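Local atomic coordinates of adhesin competence repressor (Streptococcus pyogenes serotype M3, PDB entry 5JLU), a protein that acts as a zinc-responsive transcription regulator of the MarR family, binding DNA through a winged helix-turn-helix domain. Residues M48-Q53 and T58-A63. Sequence-based numbering, arbitrary orientation.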
loop_
_atom_site.group_PDB
_atom_site.type_symbol
_atom_site.label_atom_id
_atom_site.label_comp_id
_atom_site.label_asym_id
_atom_site.label_seq_id
_atom_site.Cartn_x
_atom_site.Cartn_y
_atom_site.Cartn_z
ATOM N N MET A 48 -12.271 7.829 8.779
ATOM C CA MET A 48 -11.630 7.795 10.129
ATOM C C MET A 48 -11.463 9.216 10.751
ATOM O O MET A 48 -11.797 9.462 11.923
ATOM C CB MET A 48 -10.288 7.058 10.077
ATOM C CG MET A 48 -9.484 7.026 11.363
ATOM S SD MET A 48 -8.022 5.967 11.245
ATOM C CE MET A 48 -8.767 4.412 11.507
ATOM N N LEU A 49 -10.921 10.155 9.986
ATOM C CA LEU A 49 -10.634 11.469 10.553
ATOM C C LEU A 49 -11.941 12.244 10.835
ATOM O O LEU A 49 -12.047 13.021 11.834
ATOM C CB LEU A 49 -9.713 12.277 9.630
ATOM C CG LEU A 49 -8.269 11.794 9.500
ATOM C CD1 LEU A 49 -7.607 12.526 8.360
ATOM C CD2 LEU A 49 -7.472 12.047 10.800
ATOM N N LEU A 50 -12.923 12.088 9.944
ATOM C CA LEU A 50 -14.227 12.755 10.130
ATOM C C LEU A 50 -15.033 12.188 11.291
ATOM O O LEU A 50 -15.790 12.935 11.906
ATOM C CB LEU A 50 -15.075 12.749 8.846
ATOM C CG LEU A 50 -14.523 13.682 7.811
ATOM C CD1 LEU A 50 -15.229 13.476 6.468
ATOM C CD2 LEU A 50 -14.517 15.132 8.299
ATOM N N SER A 51 -14.831 10.909 11.629
ATOM C CA SER A 51 -15.533 10.263 12.731
ATOM C C SER A 51 -15.160 10.879 14.092
ATOM O O SER A 51 -15.918 10.780 15.026
ATOM C CB SER A 51 -15.216 8.753 12.796
ATOM O OG SER A 51 -13.864 8.592 13.255
ATOM N N GLN A 52 -14.047 11.559 14.195
ATOM C CA GLN A 52 -13.727 12.245 15.436
ATOM C C GLN A 52 -13.858 13.773 15.476
ATOM O O GLN A 52 -13.951 14.329 16.553
ATOM C CB GLN A 52 -12.361 11.816 15.917
ATOM C CG GLN A 52 -11.218 12.280 15.047
ATOM C CD GLN A 52 -10.196 11.190 14.758
ATOM O OE1 GLN A 52 -10.523 9.990 14.711
ATOM N NE2 GLN A 52 -8.937 11.608 14.544
ATOM N N GLN A 53 -13.892 14.450 14.343
ATOM C CA GLN A 53 -14.308 15.883 14.283
ATOM C C GLN A 53 -14.692 16.277 12.862
ATOM O O GLN A 53 -14.202 15.681 11.874
ATOM C CB GLN A 53 -13.182 16.806 14.763
ATOM C CG GLN A 53 -11.910 16.654 13.961
ATOM C CD GLN A 53 -10.681 17.168 14.686
ATOM O OE1 GLN A 53 -10.655 18.327 15.124
ATOM N NE2 GLN A 53 -9.643 16.306 14.814
ATOM N N THR A 58 -9.543 20.953 3.016
ATOM C CA THR A 58 -8.140 21.342 3.211
ATOM C C THR A 58 -7.551 20.805 4.556
ATOM O O THR A 58 -6.413 20.419 4.585
ATOM C CB THR A 58 -7.878 22.856 2.919
ATOM O OG1 THR A 58 -6.983 23.379 3.901
ATOM C CG2 THR A 58 -9.179 23.762 2.816
ATOM N N ASP A 59 -8.316 20.693 5.640
ATOM C CA ASP A 59 -7.791 20.014 6.854
ATOM C C ASP A 59 -7.467 18.556 6.518
ATOM O O ASP A 59 -6.499 18.042 6.972
ATOM C CB ASP A 59 -8.818 19.945 7.959
ATOM C CG ASP A 59 -9.235 21.334 8.507
ATOM O OD1 ASP A 59 -8.335 22.199 8.594
ATOM O OD2 ASP A 59 -10.460 21.532 8.839
ATOM N N LEU A 60 -8.349 17.905 5.750
ATOM C CA LEU A 60 -8.201 16.495 5.356
ATOM C C LEU A 60 -7.020 16.344 4.502
ATOM O O LEU A 60 -6.263 15.429 4.729
ATOM C CB LEU A 60 -9.446 16.004 4.580
ATOM C CG LEU A 60 -10.695 15.850 5.488
ATOM C CD1 LEU A 60 -11.991 15.674 4.666
ATOM C CD2 LEU A 60 -10.529 14.701 6.479
ATOM N N ALA A 61 -6.832 17.218 3.501
ATOM C CA ALA A 61 -5.674 17.072 2.659
ATOM C C ALA A 61 -4.345 17.182 3.415
ATOM O O ALA A 61 -3.423 16.395 3.154
ATOM C CB ALA A 61 -5.686 18.029 1.495
ATOM N N LYS A 62 -4.281 18.154 4.301
ATOM C CA LYS A 62 -3.128 18.382 5.184
ATOM C C LYS A 62 -2.907 17.213 6.100
ATOM O O LYS A 62 -1.850 16.669 6.127
ATOM C CB LYS A 62 -3.375 19.609 6.086
ATOM C CG LYS A 62 -3.157 20.963 5.432
ATOM C CD LYS A 62 -3.028 22.040 6.522
ATOM C CE LYS A 62 -3.144 23.460 5.982
ATOM N NZ LYS A 62 -3.654 24.344 7.069
ATOM N N ALA A 63 -3.921 16.819 6.868
ATOM C CA ALA A 63 -3.798 15.648 7.748
ATOM C C ALA A 63 -3.353 14.348 7.029
ATOM O O ALA A 63 -2.586 13.599 7.588
ATOM C CB ALA A 63 -5.088 15.437 8.489
#
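Just before Leu-49, which packs on Leu-60 and Ala-63, the carbonyl O of Met-48 takes a short bond from the hydroxyl of Ser-51 and a weak one from the backbone N of the same serine. The hydroxyl OG of Ser-51 lies 2.6 Å from Met-48 O, meeting the carbonyl at 129° and tilted 29° out of its plane. Both bonds stay within segment 48-53; across to helix 57-64 the contact is entirely apolar. Leu-49 points toward the facing helix with CG anti to its carbonyl carbon (chi1 -69°), and its CD1 branch reaches the methyl CB of Ala-63 at 3.9 Å. The CD2 branch of Leu-60 lies 4.1 Å from CB of Leu-49 and equally near CD1 of Leu-49, as the two side chains run past one another, each heading toward the other's helix. The other branch of Leu-60 meets Leu-50, CD1 to CD1, at 4.3 Å. Leu-55, in the short strand linking the two helices, touches all three leucines, while Leu-60 also packs on Val-71 and Ile-75 of the recognition helix 68-80 and Leu-50 on Phe-98 and Leu-100 of the wing. On helix 41-52, His-45 is a zinc ligand, and Met-48 touches two more, His-111 and His-115. Between the two segments the contact consists of aliphatic carbons alone, close to the zinc site but not part of it; with no hydrogen bond from one segment to the other, it sets no direction of its own and rests on the fit of the aliphatic groups.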